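Local coordinates for protein formate dehydrogenase subunit beta (Desulfovibrio gigas, PDB 1H0H) that serves as the electron-transfer subunit of formate dehydrogenase, carrying three [4Fe-4S] clusters that take part in the reversible two-electron oxidation of formate to carbon dioxide, at residues V19-K22 with Q23-N27; F68-Q71 with C72-C75. All coordinates share one frame; numbering follows the deposited sequence.

In the fold
Both contacts are buried and local, each a continuous run of chain, and both touch the same [4Fe-4S] cluster, which lies between them; their centres are about 16 Å apart. Contact 1 is the C-terminal end of helix 16-25, about 15 Å from the centre of the chain and against another protein chain. Contact 2 is centred about 1 Å from that point, where strand 62-70 runs out into a cysteine-bearing loop, and no other protein chain touches it. Regular helical bonds and a histidine hold 19-27 together, with one cysteine bound to the shared cluster. In 68-75 the Arg73 side chain bends back to a salt bridge with Asp70, two cysteines bind a second cluster, and Gln71 faces the shared one.

Contact 1: V19-K22 with Q23-N27; sequences VACK and QWHGN. With SF4 (iron/sulfur cluster), chain M.
Val19 O accepts a hydrogen bond from Gln23 N at 2.8 Å, a regular helical i to i+4 bond. One residue on, Ala20 O accepts hydrogen bonds from Trp24 N and from a water, which accepts one from Gln23 NE2, tying that amide back to the helix; its OE1 and NE2 also bond to another protein chain. Cys21 SG, anti to the backbone N (chi1 -177°), binds the iron FE4 of the cluster at 2.2 Å, while Cys21 O is gripped by His25 N (3.0 Å) and His25 ND1 (2.7 Å) from opposite faces of the carbonyl plane. The ND1 bond lies almost in the imidazole plane and probably fixes the ring's rotation. His25 CE1 thereby comes 3.2 Å from S2 of the cluster, and Asp138 holds NE2. Lys22 O closes the helix, receiving Asn27 N at 3.0 Å and, weakly, Gly26 N as the chain leaves helical geometry at Gly26 with positive phi. The Lys22 side chain crosses Asn27 at about a right angle, and its NZ forms a salt bridge with an acidic side chain of the other protein. Ala20 and Trp24 pack on helix 151-155, so this helix end sits between that helix, the Tyr49-Lys50 loop and the partner chain.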
loop_
_atom_site.group_PDB
_atom_site.type_symbol
_atom_site.label_atom_id
_atom_site.label_comp_id
_atom_site.label_asym_id
_atom_site.label_seq_id
_atom_site.Cartn_x
_atom_site.Cartn_y
_atom_site.Cartn_z
ATOM N N VAL B 19 -13.184 10.021 -14.287
ATOM C CA VAL B 19 -12.307 11.133 -13.906
ATOM C C VAL B 19 -11.486 11.644 -15.099
ATOM O O VAL B 19 -11.405 12.850 -15.341
ATOM C CB VAL B 19 -11.417 10.746 -12.719
ATOM C CG1 VAL B 19 -10.442 11.857 -12.359
ATOM C CG2 VAL B 19 -12.325 10.442 -11.510
ATOM N N ALA B 20 -10.941 10.730 -15.876
ATOM C CA ALA B 20 -10.074 11.108 -16.981
ATOM C C ALA B 20 -10.800 11.996 -17.988
ATOM O O ALA B 20 -10.205 12.949 -18.498
ATOM C CB ALA B 20 -9.486 9.853 -17.695
ATOM N N CYS B 21 -12.063 11.672 -18.267
ATOM C CA CYS B 21 -12.873 12.454 -19.200
ATOM C C CYS B 21 -12.955 13.881 -18.646
ATOM O O CYS B 21 -12.734 14.863 -19.361
ATOM C CB CYS B 21 -14.282 11.856 -19.344
ATOM S SG CYS B 21 -15.280 12.741 -20.564
ATOM N N LYS B 22 -13.251 14.007 -17.359
ATOM C CA LYS B 22 -13.369 15.335 -16.769
ATOM C C LYS B 22 -12.039 16.100 -16.811
ATOM O O LYS B 22 -12.002 17.300 -17.127
ATOM C CB LYS B 22 -13.920 15.278 -15.322
ATOM C CG LYS B 22 -15.365 14.739 -15.227
ATOM C CD LYS B 22 -16.193 15.367 -14.122
ATOM C CE LYS B 22 -17.688 14.979 -14.249
ATOM N NZ LYS B 22 -18.564 15.775 -13.328
ATOM N N GLN B 23 -10.948 15.402 -16.504
ATOM C CA GLN B 23 -9.629 16.020 -16.491
ATOM C C GLN B 23 -9.252 16.553 -17.868
ATOM O O GLN B 23 -8.758 17.681 -17.979
ATOM C CB GLN B 23 -8.539 15.041 -15.987
ATOM C CG GLN B 23 -7.257 15.763 -15.478
ATOM C CD GLN B 23 -6.250 16.133 -16.568
ATOM O OE1 GLN B 23 -5.406 17.024 -16.375
ATOM N NE2 GLN B 23 -6.315 15.446 -17.683
ATOM N N TRP B 24 -9.487 15.760 -18.911
ATOM C CA TRP B 24 -9.145 16.205 -20.249
ATOM C C TRP B 24 -9.993 17.389 -20.690
ATOM O O TRP B 24 -9.476 18.360 -21.218
ATOM C CB TRP B 24 -9.258 15.099 -21.297
ATOM C CG TRP B 24 -8.825 15.623 -22.652
ATOM C CD1 TRP B 24 -9.598 15.832 -23.742
ATOM C CD2 TRP B 24 -7.515 16.059 -22.999
ATOM N NE1 TRP B 24 -8.841 16.348 -24.775
ATOM C CE2 TRP B 24 -7.557 16.503 -24.338
ATOM C CE3 TRP B 24 -6.283 16.082 -22.322
ATOM C CZ2 TRP B 24 -6.436 16.981 -25.001
ATOM C CZ3 TRP B 24 -5.161 16.561 -22.982
ATOM C CH2 TRP B 24 -5.244 16.995 -24.308
ATOM N N HIS B 25 -11.290 17.321 -20.445
ATOM C CA HIS B 25 -12.169 18.378 -20.934
ATOM C C HIS B 25 -12.310 19.575 -20.002
ATOM O O HIS B 25 -12.944 20.565 -20.369
ATOM C CB HIS B 25 -13.552 17.795 -21.228
ATOM C CG HIS B 25 -13.539 16.711 -22.252
ATOM N ND1 HIS B 25 -13.130 15.419 -21.968
ATOM C CD2 HIS B 25 -13.848 16.736 -23.572
ATOM C CE1 HIS B 25 -13.248 14.683 -23.063
ATOM N NE2 HIS B 25 -13.659 15.468 -24.054
ATOM N N GLY B 26 -11.754 19.492 -18.788
ATOM C CA GLY B 26 -11.962 20.558 -17.834
ATOM C C GLY B 26 -13.372 20.623 -17.265
ATOM O O GLY B 26 -13.852 21.703 -16.923
ATOM N N ASN B 27 -14.035 19.476 -17.127
ATOM C CA ASN B 27 -15.400 19.503 -16.631
ATOM C C ASN B 27 -15.373 19.546 -15.120
ATOM O O ASN B 27 -14.582 18.840 -14.492
ATOM C CB ASN B 27 -16.200 18.271 -17.098
ATOM C CG ASN B 27 -16.440 18.235 -18.603
ATOM O OD1 ASN B 27 -16.459 19.261 -19.273
ATOM N ND2 ASN B 27 -16.659 17.037 -19.130
HETATM FE FE1 SF4 M . -13.478 11.370 -24.661
HETATM FE FE2 SF4 M . -14.257 9.059 -23.394
HETATM FE FE3 SF4 M . -16.102 10.588 -24.783
HETATM FE FE4 SF4 M . -15.047 11.477 -22.399
HETATM S S1 SF4 M . -16.322 9.574 -22.771
HETATM S S2 SF4 M . -15.334 12.638 -24.358
HETATM S S3 SF4 M . -12.975 10.708 -22.419
HETATM S S4 SF4 M . -14.324 9.593 -25.773
HETATM O O HOH W 1 -7.455 12.964 -18.466
#

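Contact 2: F68-Q71 with C72-C75; sequences FPDQ and CRHC. With SF4 (iron/sulfur cluster), chain N; SF4 (iron/sulfur cluster), chain M.
Arg73 folds back over the preceding strand end, and its NH1 meets two acceptors, Asp70 OD1 at 2.9 Å and Gln71 O at 2.9 Å. The first is a salt bridge whose hydrogen bond is weak, with the carboxylate and guanidinium planes 68° apart; the second, also weak, has the carbonyl oxygen near the guanidinium plane. A bend at chi2 (-64°) turns the arginine chain back this way. NH2 lies at the edge of the Phe68 ring, 3.9 Å from CE2, and is linked through a water to Asp70 OD2, which also pairs with Arg53. OD1 takes a weak bond from Gln71 N as well, so this oxygen meets two donors, both weakly bonded. The chain here passes from strand 62-70 into the Cys-x-x-Cys loop of a ferredoxin-type cluster site: Cys72 SG binds FE2 and Cys75 SG binds FE3 of the cluster, both at 2.3 Å, and Cys80 and Cys120 complete the ligands. Cys72 SG additionally accepts His74 N in a fairly straight bond and lies over one face of the His74 ring, whose ND1 bonds to Val101 N. Gln71 turns to the other cluster: CG sits between backbone N and carbonyl carbon (chi1 64°), and the extended chain brings NE2 to 3.7 Å from S1 of that cluster, with OE1 held by Lys50 NZ.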
loop_
_atom_site.group_PDB
_atom_site.type_symbol
_atom_site.label_atom_id
_atom_site.label_comp_id
_atom_site.label_asym_id
_atom_site.label_seq_id
_atom_site.Cartn_x
_atom_site.Cartn_y
_atom_site.Cartn_z
ATOM N N PHE B 68 -21.182 -0.507 -16.109
ATOM C CA PHE B 68 -21.444 0.023 -17.446
ATOM C C PHE B 68 -20.909 1.454 -17.534
ATOM O O PHE B 68 -21.521 2.387 -17.013
ATOM C CB PHE B 68 -22.967 0.021 -17.664
ATOM C CG PHE B 68 -23.387 0.079 -19.092
ATOM C CD1 PHE B 68 -23.471 -1.085 -19.856
ATOM C CD2 PHE B 68 -23.758 1.271 -19.666
ATOM C CE1 PHE B 68 -23.891 -1.036 -21.213
ATOM C CE2 PHE B 68 -24.159 1.324 -21.001
ATOM C CZ PHE B 68 -24.229 0.174 -21.769
ATOM N N PRO B 69 -19.762 1.644 -18.171
ATOM C CA PRO B 69 -19.144 2.982 -18.290
ATOM C C PRO B 69 -19.789 3.737 -19.456
ATOM O O PRO B 69 -19.256 3.791 -20.565
ATOM C CB PRO B 69 -17.679 2.680 -18.611
ATOM C CG PRO B 69 -17.615 1.286 -19.042
ATOM C CD PRO B 69 -18.949 0.592 -18.786
ATOM N N ASP B 70 -20.919 4.361 -19.146
ATOM C CA ASP B 70 -21.814 4.958 -20.112
ATOM C C ASP B 70 -21.266 6.248 -20.728
ATOM O O ASP B 70 -20.536 6.996 -20.086
ATOM C CB ASP B 70 -23.149 5.193 -19.401
ATOM C CG ASP B 70 -24.305 5.215 -20.327
ATOM O OD1 ASP B 70 -24.104 5.110 -21.558
ATOM O OD2 ASP B 70 -25.464 5.358 -19.900
ATOM N N GLN B 71 -21.576 6.452 -21.998
ATOM C CA GLN B 71 -21.210 7.640 -22.742
ATOM C C GLN B 71 -22.041 7.589 -24.037
ATOM O O GLN B 71 -22.632 6.559 -24.363
ATOM C CB GLN B 71 -19.713 7.636 -23.098
ATOM C CG GLN B 71 -19.360 6.484 -24.018
ATOM C CD GLN B 71 -17.884 6.442 -24.474
ATOM O OE1 GLN B 71 -17.091 5.654 -23.959
ATOM N NE2 GLN B 71 -17.537 7.266 -25.462
ATOM N N CYS B 72 -22.040 8.690 -24.781
ATOM C CA CYS B 72 -22.715 8.755 -26.076
ATOM C C CYS B 72 -22.273 7.581 -26.964
ATOM O O CYS B 72 -21.100 7.212 -26.959
ATOM C CB CYS B 72 -22.354 10.055 -26.771
ATOM S SG CYS B 72 -22.868 10.130 -28.488
ATOM N N ARG B 73 -23.187 7.027 -27.749
ATOM C CA ARG B 73 -22.852 5.876 -28.597
ATOM C C ARG B 73 -22.281 6.267 -29.954
ATOM O O ARG B 73 -21.898 5.411 -30.715
ATOM C CB ARG B 73 -24.098 5.045 -28.866
ATOM C CG ARG B 73 -24.828 4.621 -27.609
ATOM C CD ARG B 73 -24.046 3.669 -26.675
ATOM N NE ARG B 73 -24.980 3.060 -25.734
ATOM C CZ ARG B 73 -25.395 3.642 -24.615
ATOM N NH1 ARG B 73 -24.957 4.869 -24.279
ATOM N NH2 ARG B 73 -26.249 3.000 -23.839
ATOM N N HIS B 74 -22.294 7.559 -30.249
ATOM C CA HIS B 74 -21.889 8.063 -31.552
ATOM C C HIS B 74 -22.569 7.278 -32.668
ATOM O O HIS B 74 -21.925 6.666 -33.533
ATOM C CB HIS B 74 -20.367 8.143 -31.656
ATOM C CG HIS B 74 -19.801 9.182 -30.756
ATOM N ND1 HIS B 74 -19.698 10.505 -31.125
ATOM C CD2 HIS B 74 -19.410 9.118 -29.457
ATOM C CE1 HIS B 74 -19.223 11.207 -30.113
ATOM N NE2 HIS B 74 -19.020 10.384 -29.093
ATOM N N CYS B 75 -23.897 7.284 -32.579
ATOM C CA CYS B 75 -24.778 6.631 -33.551
ATOM C C CYS B 75 -24.357 6.874 -34.985
ATOM O O CYS B 75 -24.031 8.005 -35.379
ATOM C CB CYS B 75 -26.205 7.130 -33.354
ATOM S SG CYS B 75 -26.904 6.662 -31.763
HETATM FE FE1 SF4 N . -27.883 9.884 -28.331
HETATM FE FE2 SF4 N . -25.164 10.141 -28.718
HETATM FE FE3 SF4 N . -26.784 8.619 -30.526
HETATM FE FE4 SF4 N . -27.035 11.370 -30.429
HETATM S S1 SF4 N . -25.145 10.146 -31.167
HETATM S S2 SF4 N . -28.713 9.963 -30.463
HETATM S S3 SF4 N . -26.643 11.779 -28.133
HETATM S S4 SF4 N . -26.301 8.157 -28.243
HETATM FE FE1 SF4 M . -13.478 11.370 -24.661
HETATM FE FE2 SF4 M . -14.257 9.059 -23.394
HETATM FE FE3 SF4 M . -16.102 10.588 -24.783
HETATM FE FE4 SF4 M . -15.047 11.477 -22.399
HETATM S S1 SF4 M . -16.322 9.574 -22.771
HETATM S S2 SF4 M . -15.334 12.638 -24.358
HETATM S S3 SF4 M . -12.975 10.708 -22.419
HETATM S S4 SF4 M . -14.324 9.593 -25.773
HETATM O O HOH W 2 -27.227 4.954 -22.076
#